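Uronate isomerase (PDB 3HKA) probably catalyses the reversible isomerisation of D-glucuronate to D-fructuronate, a ketose acid that is bound here together with zinc. Local coordinates at residues E11-A16 with E394-D399; D139-N144 with H166-L171; V222-T227 with M257-K262; Q352-R357 with Y364-S369. All blocks are in the same frame, centred on the assembly; numbering follows the deposited sequence.

Contact 1: E11-A16 with E394-D399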
# COMPACT_ATOMS: atom_id res chain seq x y z
N GLU A 11 20.09 -17.59 14.23
CA GLU A 11 20.96 -17.11 15.30
C GLU A 11 22.15 -16.35 14.74
O GLU A 11 22.54 -15.32 15.27
CB GLU A 11 21.44 -18.26 16.19
CG GLU A 11 22.43 -19.20 15.54
CD GLU A 11 23.22 -20.01 16.56
OE1 GLU A 11 22.59 -20.63 17.45
OE2 GLU A 11 24.47 -20.04 16.47
N LYS A 12 22.72 -16.86 13.65
CA LYS A 12 23.86 -16.20 13.02
C LYS A 12 23.50 -14.80 12.55
O LYS A 12 24.26 -13.85 12.73
CB LYS A 12 24.36 -17.02 11.82
CG LYS A 12 24.95 -18.39 12.18
CD LYS A 12 26.20 -18.25 13.02
CE LYS A 12 26.85 -19.60 13.30
NZ LYS A 12 25.97 -20.48 14.12
N VAL A 13 22.33 -14.66 11.93
CA VAL A 13 21.89 -13.36 11.44
C VAL A 13 21.56 -12.40 12.57
O VAL A 13 21.98 -11.24 12.55
CB VAL A 13 20.65 -13.48 10.52
CG1 VAL A 13 20.09 -12.10 10.21
CG2 VAL A 13 21.03 -14.19 9.23
N LYS A 14 20.80 -12.86 13.56
CA LYS A 14 20.44 -12.01 14.69
C LYS A 14 21.69 -11.48 15.40
O LYS A 14 21.76 -10.30 15.74
CB LYS A 14 19.56 -12.78 15.67
CG LYS A 14 18.20 -13.17 15.11
CD LYS A 14 17.36 -13.94 16.13
CE LYS A 14 16.00 -14.30 15.56
NZ LYS A 14 15.14 -15.09 16.50
N ASN A 15 22.67 -12.35 15.62
CA ASN A 15 23.90 -11.94 16.30
C ASN A 15 24.70 -10.94 15.49
O ASN A 15 25.24 -9.98 16.05
CB ASN A 15 24.79 -13.15 16.61
CG ASN A 15 24.15 -14.09 17.61
OD1 ASN A 15 23.46 -13.66 18.53
ND2 ASN A 15 24.40 -15.39 17.45
N ALA A 16 24.80 -11.16 14.18
CA ALA A 16 25.54 -10.24 13.33
C ALA A 16 24.87 -8.87 13.35
O ALA A 16 25.54 -7.84 13.46
CB ALA A 16 25.59 -10.78 11.90
N GLU A 394 30.74 -14.93 7.68
CA GLU A 394 31.53 -13.76 7.30
C GLU A 394 30.82 -12.92 6.24
O GLU A 394 30.90 -11.69 6.26
CB GLU A 394 32.91 -14.18 6.79
CG GLU A 394 33.86 -14.61 7.90
CD GLU A 394 34.11 -13.48 8.89
OE1 GLU A 394 34.67 -12.45 8.48
OE2 GLU A 394 33.74 -13.64 10.08
N GLU A 395 30.15 -13.58 5.30
CA GLU A 395 29.43 -12.87 4.25
C GLU A 395 28.26 -12.14 4.89
O GLU A 395 27.93 -11.01 4.52
CB GLU A 395 28.96 -13.84 3.17
CG GLU A 395 30.12 -14.51 2.43
CD GLU A 395 29.69 -15.55 1.41
OE1 GLU A 395 28.72 -16.28 1.66
OE2 GLU A 395 30.37 -15.64 0.36
N ILE A 396 27.64 -12.79 5.88
CA ILE A 396 26.51 -12.21 6.60
C ILE A 396 26.94 -10.95 7.33
O ILE A 396 26.30 -9.90 7.22
CB ILE A 396 25.94 -13.21 7.63
CG1 ILE A 396 25.30 -14.40 6.92
CG2 ILE A 396 24.92 -12.51 8.54
CD1 ILE A 396 24.73 -15.44 7.86
N LYS A 397 28.03 -11.06 8.09
CA LYS A 397 28.55 -9.92 8.85
C LYS A 397 28.95 -8.80 7.89
O LYS A 397 28.88 -7.62 8.23
CB LYS A 397 29.73 -10.37 9.71
CG LYS A 397 29.33 -11.43 10.75
CD LYS A 397 30.53 -12.08 11.45
CE LYS A 397 31.29 -11.09 12.31
NZ LYS A 397 32.33 -11.77 13.14
N ARG A 398 29.36 -9.18 6.69
CA ARG A 398 29.75 -8.20 5.69
C ARG A 398 28.52 -7.46 5.16
O ARG A 398 28.51 -6.23 5.08
CB ARG A 398 30.46 -8.89 4.53
CG ARG A 398 30.72 -7.99 3.33
CD ARG A 398 30.93 -8.84 2.09
NE ARG A 398 29.75 -9.65 1.78
CZ ARG A 398 29.71 -10.61 0.86
NH1 ARG A 398 30.80 -10.90 0.15
NH2 ARG A 398 28.59 -11.27 0.63
N ASP A 399 27.49 -8.21 4.79
CA ASP A 399 26.26 -7.61 4.27
C ASP A 399 25.62 -6.73 5.33
O ASP A 399 25.15 -5.62 5.04
CB ASP A 399 25.25 -8.69 3.85
CG ASP A 399 25.77 -9.63 2.77
OD1 ASP A 399 26.64 -9.23 1.97
OD2 ASP A 399 25.28 -10.77 2.71

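Contact 2: D139-N144 with H166-L171. With FIX (D-fructuronic acid), chain D.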
# COMPACT_ATOMS: atom_id res chain seq x y z
N ASP A 139 28.53 5.85 15.35
CA ASP A 139 28.53 7.18 14.77
C ASP A 139 27.13 7.75 14.65
O ASP A 139 26.19 7.05 14.28
CB ASP A 139 29.20 7.12 13.40
CG ASP A 139 30.69 6.85 13.49
OD1 ASP A 139 31.46 7.81 13.70
OD2 ASP A 139 31.09 5.67 13.37
N VAL A 140 27.02 9.04 14.96
CA VAL A 140 25.74 9.75 14.91
C VAL A 140 25.84 10.96 13.99
O VAL A 140 26.78 11.75 14.09
CB VAL A 140 25.33 10.22 16.32
CG1 VAL A 140 24.11 11.13 16.25
CG2 VAL A 140 25.03 9.02 17.20
N VAL A 141 24.87 11.10 13.08
CA VAL A 141 24.85 12.24 12.18
C VAL A 141 23.80 13.20 12.72
O VAL A 141 22.65 12.82 12.95
CB VAL A 141 24.47 11.83 10.73
CG1 VAL A 141 24.37 13.06 9.86
CG2 VAL A 141 25.52 10.88 10.16
N MET A 142 24.21 14.44 12.95
CA MET A 142 23.31 15.46 13.48
C MET A 142 22.58 16.22 12.38
O MET A 142 22.83 16.04 11.19
CB MET A 142 24.11 16.49 14.31
CG MET A 142 25.11 15.92 15.31
SD MET A 142 26.00 17.25 16.18
CE MET A 142 27.25 17.65 14.99
N THR A 143 21.67 17.08 12.81
CA THR A 143 20.93 17.95 11.91
C THR A 143 21.37 19.33 12.39
O THR A 143 20.92 19.81 13.43
CB THR A 143 19.41 17.82 12.08
OG1 THR A 143 19.00 16.50 11.68
CG2 THR A 143 18.69 18.86 11.23
N ASN A 144 22.28 19.94 11.64
CA ASN A 144 22.80 21.24 12.02
C ASN A 144 22.23 22.37 11.16
O ASN A 144 22.56 22.50 9.98
CB ASN A 144 24.33 21.19 11.94
CG ASN A 144 24.89 20.02 12.73
OD1 ASN A 144 25.26 19.00 12.16
ND2 ASN A 144 24.92 20.16 14.05
N HIS A 166 28.77 13.69 13.67
CA HIS A 166 29.06 14.32 12.39
C HIS A 166 28.02 15.37 12.02
O HIS A 166 26.84 15.23 12.35
CB HIS A 166 29.15 13.27 11.29
CG HIS A 166 30.10 12.16 11.60
ND1 HIS A 166 29.78 11.12 12.44
CD2 HIS A 166 31.39 11.97 11.24
CE1 HIS A 166 30.84 10.34 12.59
NE2 HIS A 166 31.83 10.83 11.87
N ALA A 167 28.47 16.41 11.34
CA ALA A 167 27.59 17.49 10.94
C ALA A 167 26.91 17.24 9.60
O ALA A 167 27.46 16.58 8.72
CB ALA A 167 28.36 18.80 10.90
N ALA A 168 25.71 17.78 9.47
CA ALA A 168 24.93 17.69 8.24
C ALA A 168 24.29 19.07 8.14
O ALA A 168 23.52 19.46 9.01
CB ALA A 168 23.85 16.61 8.35
N LEU A 169 24.64 19.81 7.09
CA LEU A 169 24.12 21.16 6.89
C LEU A 169 22.64 21.20 6.47
O LEU A 169 22.31 21.02 5.30
CB LEU A 169 24.99 21.87 5.85
CG LEU A 169 24.61 23.30 5.43
CD1 LEU A 169 24.49 24.18 6.66
CD2 LEU A 169 25.68 23.84 4.49
N ARG A 170 21.76 21.46 7.44
CA ARG A 170 20.32 21.54 7.20
C ARG A 170 19.98 22.93 6.67
O ARG A 170 20.37 23.94 7.27
CB ARG A 170 19.56 21.25 8.50
CG ARG A 170 18.06 21.11 8.34
CD ARG A 170 17.68 20.00 7.36
NE ARG A 170 16.23 19.85 7.33
CZ ARG A 170 15.56 18.92 7.99
NH1 ARG A 170 16.19 18.02 8.72
NH2 ARG A 170 14.23 18.93 7.96
N LEU A 171 19.23 23.00 5.56
CA LEU A 171 18.92 24.27 4.92
C LEU A 171 17.46 24.65 4.67
O LEU A 171 17.19 25.52 3.83
CB LEU A 171 19.67 24.34 3.59
CG LEU A 171 21.20 24.16 3.67
CD1 LEU A 171 21.78 23.86 2.28
CD2 LEU A 171 21.82 25.43 4.25
O1A FIX D . 14.28 16.01 10.05
C1 FIX D . 13.08 16.37 9.92
O1B FIX D . 12.69 17.38 9.30
C2 FIX D . 12.00 15.50 10.57
O2 FIX D . 12.53 14.18 10.79
C3 FIX D . 11.52 16.14 11.90
O3 FIX D . 11.03 17.47 11.62
C4 FIX D . 10.38 15.40 12.66
O4 FIX D . 9.82 16.24 13.68
C5 FIX D . 10.85 14.07 13.33
O5 FIX D . 11.98 13.97 13.81
C6 FIX D . 9.90 12.88 13.39
O6 FIX D . 10.62 11.65 13.50
O HOH W 1 18.88 16.66 8.36

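Contact 3: V222-T227 with M257-K262. With FIX (D-fructuronic acid), chain D.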
# COMPACT_ATOMS: atom_id res chain seq x y z
N VAL A 222 17.50 18.92 3.33
CA VAL A 222 16.30 19.74 3.33
C VAL A 222 15.07 18.83 3.36
O VAL A 222 15.09 17.75 2.78
CB VAL A 222 16.23 20.64 2.06
CG1 VAL A 222 15.98 19.78 0.82
CG2 VAL A 222 15.13 21.68 2.22
N SER A 223 14.03 19.25 4.08
CA SER A 223 12.80 18.47 4.11
C SER A 223 11.90 19.26 3.16
O SER A 223 11.93 20.49 3.15
CB SER A 223 12.20 18.39 5.53
OG SER A 223 11.69 19.63 5.98
N LEU A 224 11.13 18.55 2.35
CA LEU A 224 10.29 19.19 1.35
C LEU A 224 8.82 18.79 1.39
O LEU A 224 8.48 17.70 1.86
CB LEU A 224 10.89 18.90 -0.03
CG LEU A 224 12.34 19.36 -0.19
CD1 LEU A 224 13.02 18.59 -1.33
CD2 LEU A 224 12.38 20.85 -0.46
N PRO A 225 7.93 19.65 0.88
CA PRO A 225 6.49 19.38 0.87
C PRO A 225 6.08 18.39 -0.22
O PRO A 225 6.83 18.13 -1.14
CB PRO A 225 5.89 20.76 0.64
CG PRO A 225 6.87 21.37 -0.31
CD PRO A 225 8.22 20.98 0.29
N PRO A 226 4.85 17.84 -0.12
CA PRO A 226 4.32 16.88 -1.10
C PRO A 226 4.27 17.48 -2.50
O PRO A 226 4.33 16.76 -3.51
CB PRO A 226 2.92 16.58 -0.56
CG PRO A 226 3.08 16.74 0.93
CD PRO A 226 3.93 17.99 1.02
N THR A 227 4.18 18.80 -2.56
CA THR A 227 4.10 19.54 -3.82
C THR A 227 5.46 19.84 -4.46
O THR A 227 5.54 20.54 -5.47
CB THR A 227 3.36 20.87 -3.62
OG1 THR A 227 3.98 21.59 -2.54
CG2 THR A 227 1.89 20.63 -3.29
N MET A 257 17.34 14.77 0.50
CA MET A 257 16.00 15.31 0.38
C MET A 257 15.02 14.42 1.14
O MET A 257 14.94 13.21 0.88
CB MET A 257 15.57 15.41 -1.09
CG MET A 257 16.49 16.25 -1.96
SD MET A 257 15.92 16.37 -3.67
CE MET A 257 16.49 14.82 -4.31
N MET A 258 14.28 15.01 2.08
CA MET A 258 13.29 14.27 2.85
C MET A 258 11.97 14.87 2.38
O MET A 258 11.54 15.94 2.82
CB MET A 258 13.53 14.49 4.35
CG MET A 258 15.00 14.30 4.71
SD MET A 258 15.33 13.84 6.42
CE MET A 258 15.37 15.40 7.17
N ILE A 259 11.33 14.16 1.47
CA ILE A 259 10.11 14.63 0.83
C ILE A 259 8.78 14.10 1.34
O ILE A 259 8.65 12.92 1.65
CB ILE A 259 10.20 14.33 -0.68
CG1 ILE A 259 11.48 14.95 -1.24
CG2 ILE A 259 8.96 14.85 -1.41
CD1 ILE A 259 11.98 14.33 -2.52
N GLY A 260 7.80 15.00 1.43
CA GLY A 260 6.47 14.58 1.85
C GLY A 260 5.84 15.24 3.06
O GLY A 260 4.68 14.96 3.36
N VAL A 261 6.57 16.10 3.76
CA VAL A 261 6.01 16.72 4.95
C VAL A 261 5.20 17.99 4.67
O VAL A 261 5.65 18.88 3.95
CB VAL A 261 7.13 17.04 6.00
CG1 VAL A 261 8.16 18.01 5.41
CG2 VAL A 261 6.51 17.62 7.28
N LYS A 262 3.99 18.05 5.21
CA LYS A 262 3.13 19.22 5.07
C LYS A 262 3.21 19.88 6.44
O LYS A 262 2.56 19.45 7.39
CB LYS A 262 1.69 18.83 4.72
CG LYS A 262 0.81 20.04 4.40
CD LYS A 262 -0.56 19.65 3.83
CE LYS A 262 -1.41 20.91 3.60
NZ LYS A 262 -2.80 20.61 3.15
O1A FIX D . 14.28 16.01 10.05
C1 FIX D . 13.08 16.37 9.92
O1B FIX D . 12.69 17.38 9.30
C2 FIX D . 12.00 15.50 10.57
O2 FIX D . 12.53 14.18 10.79
C3 FIX D . 11.52 16.14 11.90
O3 FIX D . 11.03 17.47 11.62
C4 FIX D . 10.38 15.40 12.66
O4 FIX D . 9.82 16.24 13.68
C5 FIX D . 10.85 14.07 13.33
O5 FIX D . 11.98 13.97 13.81
C6 FIX D . 9.90 12.88 13.39
O6 FIX D . 10.62 11.65 13.50

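Contact 4: Q352-R357 with Y364-S369. With ZN (zinc ion), chain F; FIX (D-fructuronic acid), chain D.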
# COMPACT_ATOMS: atom_id res chain seq x y z
N GLN A 352 17.64 2.04 7.58
CA GLN A 352 17.10 2.83 8.67
C GLN A 352 17.99 3.89 9.31
O GLN A 352 19.22 3.86 9.18
CB GLN A 352 16.62 1.87 9.76
CG GLN A 352 15.88 2.50 10.92
CD GLN A 352 14.54 3.07 10.50
OE1 GLN A 352 14.47 3.92 9.61
NE2 GLN A 352 13.47 2.61 11.15
N HIS A 353 17.33 4.82 9.98
CA HIS A 353 17.96 5.89 10.75
C HIS A 353 17.01 6.06 11.93
O HIS A 353 15.84 5.68 11.85
CB HIS A 353 18.10 7.18 9.94
CG HIS A 353 16.80 7.85 9.61
ND1 HIS A 353 16.08 7.56 8.47
CD2 HIS A 353 16.12 8.82 10.25
CE1 HIS A 353 15.00 8.32 8.43
NE2 HIS A 353 15.00 9.10 9.50
N SER A 354 17.48 6.63 13.04
CA SER A 354 16.63 6.78 14.21
C SER A 354 15.82 8.06 14.30
O SER A 354 14.71 8.07 14.83
CB SER A 354 17.46 6.66 15.49
OG SER A 354 18.27 7.81 15.66
N ASP A 355 16.37 9.15 13.78
CA ASP A 355 15.70 10.45 13.84
C ASP A 355 15.54 10.82 15.31
O ASP A 355 14.66 11.61 15.67
CB ASP A 355 14.31 10.37 13.20
CG ASP A 355 14.10 11.43 12.15
OD1 ASP A 355 14.40 12.61 12.43
OD2 ASP A 355 13.63 11.09 11.05
N ALA A 356 16.39 10.25 16.16
CA ALA A 356 16.32 10.49 17.59
C ALA A 356 16.39 11.97 17.93
O ALA A 356 17.25 12.70 17.44
CB ALA A 356 17.44 9.74 18.31
N ARG A 357 15.45 12.41 18.77
CA ARG A 357 15.40 13.79 19.24
C ARG A 357 15.84 13.78 20.70
O ARG A 357 16.33 14.78 21.22
CB ARG A 357 13.98 14.33 19.12
CG ARG A 357 13.64 14.89 17.75
CD ARG A 357 12.18 15.31 17.66
NE ARG A 357 11.90 16.05 16.43
CZ ARG A 357 12.33 17.29 16.19
NH1 ARG A 357 13.05 17.93 17.10
NH2 ARG A 357 12.03 17.89 15.05
N TYR A 364 15.74 2.23 21.73
CA TYR A 364 14.56 1.60 21.15
C TYR A 364 14.50 1.71 19.64
O TYR A 364 14.12 0.75 18.97
CB TYR A 364 13.28 2.15 21.80
CG TYR A 364 12.54 3.26 21.06
CD1 TYR A 364 11.82 2.99 19.89
CD2 TYR A 364 12.46 4.54 21.60
CE1 TYR A 364 11.04 3.98 19.28
CE2 TYR A 364 11.68 5.53 21.01
CZ TYR A 364 10.97 5.24 19.85
OH TYR A 364 10.16 6.21 19.29
N LYS A 365 14.87 2.86 19.09
CA LYS A 365 14.84 3.05 17.64
C LYS A 365 15.59 1.90 16.96
O LYS A 365 15.04 1.23 16.09
CB LYS A 365 15.47 4.38 17.25
CG LYS A 365 14.69 5.61 17.71
CD LYS A 365 13.44 5.85 16.89
CE LYS A 365 12.80 7.19 17.27
NZ LYS A 365 11.51 7.46 16.57
N TRP A 366 16.83 1.68 17.38
CA TRP A 366 17.63 0.61 16.79
C TRP A 366 17.22 -0.79 17.20
O TRP A 366 17.32 -1.73 16.40
CB TRP A 366 19.11 0.87 17.06
CG TRP A 366 19.56 2.00 16.23
CD1 TRP A 366 19.87 3.27 16.65
CD2 TRP A 366 19.60 2.03 14.80
NE1 TRP A 366 20.08 4.09 15.56
CE2 TRP A 366 19.92 3.35 14.41
CE3 TRP A 366 19.39 1.07 13.80
CZ2 TRP A 366 20.04 3.74 13.07
CZ3 TRP A 366 19.51 1.45 12.46
CH2 TRP A 366 19.82 2.77 12.12
N HIS A 367 16.75 -0.95 18.43
CA HIS A 367 16.33 -2.27 18.88
C HIS A 367 15.08 -2.71 18.11
O HIS A 367 15.00 -3.85 17.65
CB HIS A 367 16.04 -2.26 20.38
CG HIS A 367 15.66 -3.61 20.92
ND1 HIS A 367 14.46 -4.22 20.63
CD2 HIS A 367 16.34 -4.47 21.71
CE1 HIS A 367 14.42 -5.40 21.21
NE2 HIS A 367 15.54 -5.58 21.87
N HIS A 368 14.11 -1.81 17.97
CA HIS A 368 12.88 -2.14 17.26
C HIS A 368 13.09 -2.40 15.77
O HIS A 368 12.45 -3.28 15.19
CB HIS A 368 11.84 -1.02 17.42
CG HIS A 368 11.31 -0.87 18.81
ND1 HIS A 368 10.21 -0.09 19.10
CD2 HIS A 368 11.73 -1.39 19.99
CE1 HIS A 368 9.98 -0.12 20.40
NE2 HIS A 368 10.89 -0.90 20.97
N SER A 369 13.98 -1.64 15.14
CA SER A 369 14.24 -1.82 13.72
C SER A 369 15.11 -3.03 13.43
O SER A 369 14.83 -3.79 12.50
CB SER A 369 14.87 -0.56 13.13
OG SER A 369 13.96 0.53 13.19
ZN ZN F . 14.48 14.28 11.23
O1A FIX D . 14.28 16.01 10.05
C1 FIX D . 13.08 16.37 9.92
O1B FIX D . 12.69 17.38 9.30
C2 FIX D . 12.00 15.50 10.57
O2 FIX D . 12.53 14.18 10.79
C3 FIX D . 11.52 16.14 11.90
O3 FIX D . 11.03 17.47 11.62
C4 FIX D . 10.38 15.40 12.66
O4 FIX D . 9.82 16.24 13.68
C5 FIX D . 10.85 14.07 13.33
O5 FIX D . 11.98 13.97 13.81
C6 FIX D . 9.90 12.88 13.39
O6 FIX D . 10.62 11.65 13.50

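Contact 1: E11-A16 with E394-D399
Ala16 and Val13 of helix 6-19 meet Ile396 of helix 393-412 in a helix-helix packing between the two ends of the chain. The short segments run in roughly the same direction, at 38° to each other. Their axes come within 9.5 Å, a gap bridged mainly by Ile396. The tight part is apolar and centres on Ile396, whose two arms reach different residues. With CG2 anti to the backbone N, that methyl meets Ala16 CB at 3.8 Å. The longer arm goes the other way along the partner helix, and CD1 reaches Val13 CG2 at 4.1 Å. The Val13 and Ile396 side chains cross at about a right angle and meet through these methyl groups. Val13 also packs on Leu377, Ile378 and Tyr381 of helix 361-386, which makes this side of the contact a three-helix junction.

The other side is looser and more polar. Lys12 touches through CB and Lys397 through CG, and both ammonium ends lead away from the partner helix. Each lysine turns to an acid of its own helix. Lys12 NZ forms a salt bridge with Glu11 OE2 at 2.8 Å, whereas the pairing of Lys397 with Glu394 is long. The flank of 394-399 turned from helix 6-19 belongs to a subunit interface. There Glu395 pairs with Arg110 of the second subunit, and Arg398 binds the backbone of Ile84 of that subunit. At the edge of the apolar patch, the aliphatic stem of Lys397 also touches Ala16, with CG 4.0 Å from Ala16 CB.

Contact 2: D139-N144 with H166-L171
Thr143 and Arg170 lie side by side across this contact and point the same way, toward the bound D-fructuronate. Thr143 CG2 rests along the arginine stem, 3.7 Å from Arg170 CG, and also lies obliquely by the guanidinium group. Arg170 leaves the backbone with CG anti to N (chi1 -172°) and bends at chi2, which carries its end up to the ligand. The guanidinium grips the ligand carboxylate with two nitrogens. NH1 bonds FIX O1A at 3.1 Å and NH2 bonds FIX O1B at 2.6 Å, both nearly straight. This pairing of opposite charges would be expected to hold the carboxylate firmly. Asp172 forms a salt bridge with Arg170 NE and probably steadies its rotation. A water accepts from NH1 and gives a weak bond to Thr143 OG1, whose main partner is Thr27 O.

Asn144 turns back over the neighbouring backbone. Its OD1 takes Ala168 N at 3.0 Å on a lone pair, in the carbonyl plane, while ND2 bonds Glu151. At the other end the His166 ring brings its edge to Val140 O, with a weak bond from ND1. The close approach of the Asp139 carboxylate to that ring is doubtful. Between these ends, Val141 CG1 packs on Ala168 CB at 3.9 Å.

The backbones join through His166 N to Val140 O and Met142 N to His166 O, a parallel pairing at Val141 and His166. Further on, Arg170 N bonds Asn144 O. Adjacent parallel strands that hold substrate residues at their C-terminal ends are characteristic of the (beta/alpha)8 barrel of the amidohydrolase superfamily.

Contact 3: V222-T227 with M257-K262
Val222 to Leu224 pair with Met257 to Ile259 as parallel neighbours in the barrel sheet. They are the two strands of a beta-alpha-beta unit whose connection is helix 235-250. Met258 N bonds Val222 O at 2.9 Å, and Leu224 N bonds Met258 O at 2.7 Å. Beyond these, Leu224 O accepts from both Gly260 N and Val261 N, which come from opposite faces of its carbonyl plane. Gly260 has a positive phi of 122°, a turn at which a side chain would jam against the preceding carbonyl.

One face carries Leu224, whose CD1 touches both Met257 CB and Ile259 CG1, at 4.1 and 4.0 Å. At the strand ends, Pro226 lays its ring on the backbone of the turn, with CG 3.4 Å from Gly260 O and CD 3.5 Å from Val261 O. A glycine here would probably uncover these carbonyls, open a gap over the turn and set the 225-227 backbone free to move.

The other face carries Ser223 and Met258 and belongs to the ligand pocket. Ser223 OG is held by Asp172. The Met258 chain bends at its last torsion, and its methyl CE comes 3.1 Å from FIX O1A.

Contact 4: Q352-R357 with Y364-S369
Ser354 packs on Lys365, and the residue after it, Asp355, reaches the zinc ion. Asp355 OD1 binds the metal at 2.1 Å, beside O1A and O2 of the D-fructuronate and the side chains of His26 and His28. The other oxygen, OD2, accepts from His353 NE2 at 2.9 Å. OD2 lies in the plane of the His353 ring, while NE2 comes from above the carboxylate plane. Arg357 extends to the ligand and bonds FIX O4 through NH2 at 3.1 Å, with weak bonds from NE.

The second shell fixes this loop. Ser354 OG accepts from Ala356 N, an ST turn round Asp355, and also bonds Asp24. Ser354 CB lies 3.5 Å from Lys365 CB. The lysine chain then bends at chi2 (-75°) and runs past Ser354 O to bond Tyr48 with NZ. Trp366 brings its ring edge to Gln352 O, with CH2 at 3.2 Å, while its NE1 bonds Asp24.

Further out, the Gln352 amide ties loop to helix. NE2 points straight at Ser369 OG, at 3.0 Å and 174°, with the hydroxyl in the amide plane. OE1 takes His353 N and Cys324 N. With an alanine in its place, Ser369 OG would probably lose this donor and the two backbone N-H groups their acceptor, letting the loop at His353 shift.

The loop thus runs between the barrel and helix 361-386. Trp366 touches Val22 of strand 22-24, and His353 touches Asp24. Elsewhere on the helix, Tyr364 and His368 pack on helix 91-102.

From the N terminus, helix 6-19 supplies the first half of contact 1, whose partner comes only near the C terminus. Its loop therefore encloses the other three contacts, and none cross. Contact 2 closes a short loop between strand 137-141 and the strands at 165-170. Contact 3 then closes the beta-alpha-beta unit from strand 220-224 to strand 255-262. Contact 4 closes the shortest loop, from the segment after helix 331-345 to helix 361-386. Contacts 2 and 3 touch, with a probable hydrogen bond of 3.3 Å between Arg170 NH2 and Ser223 OG. Contacts 2, 3 and 4 all reach the D-fructuronate. Contact 1 joins the terminal helices, about 10 Å from contact 4 between nearest atoms.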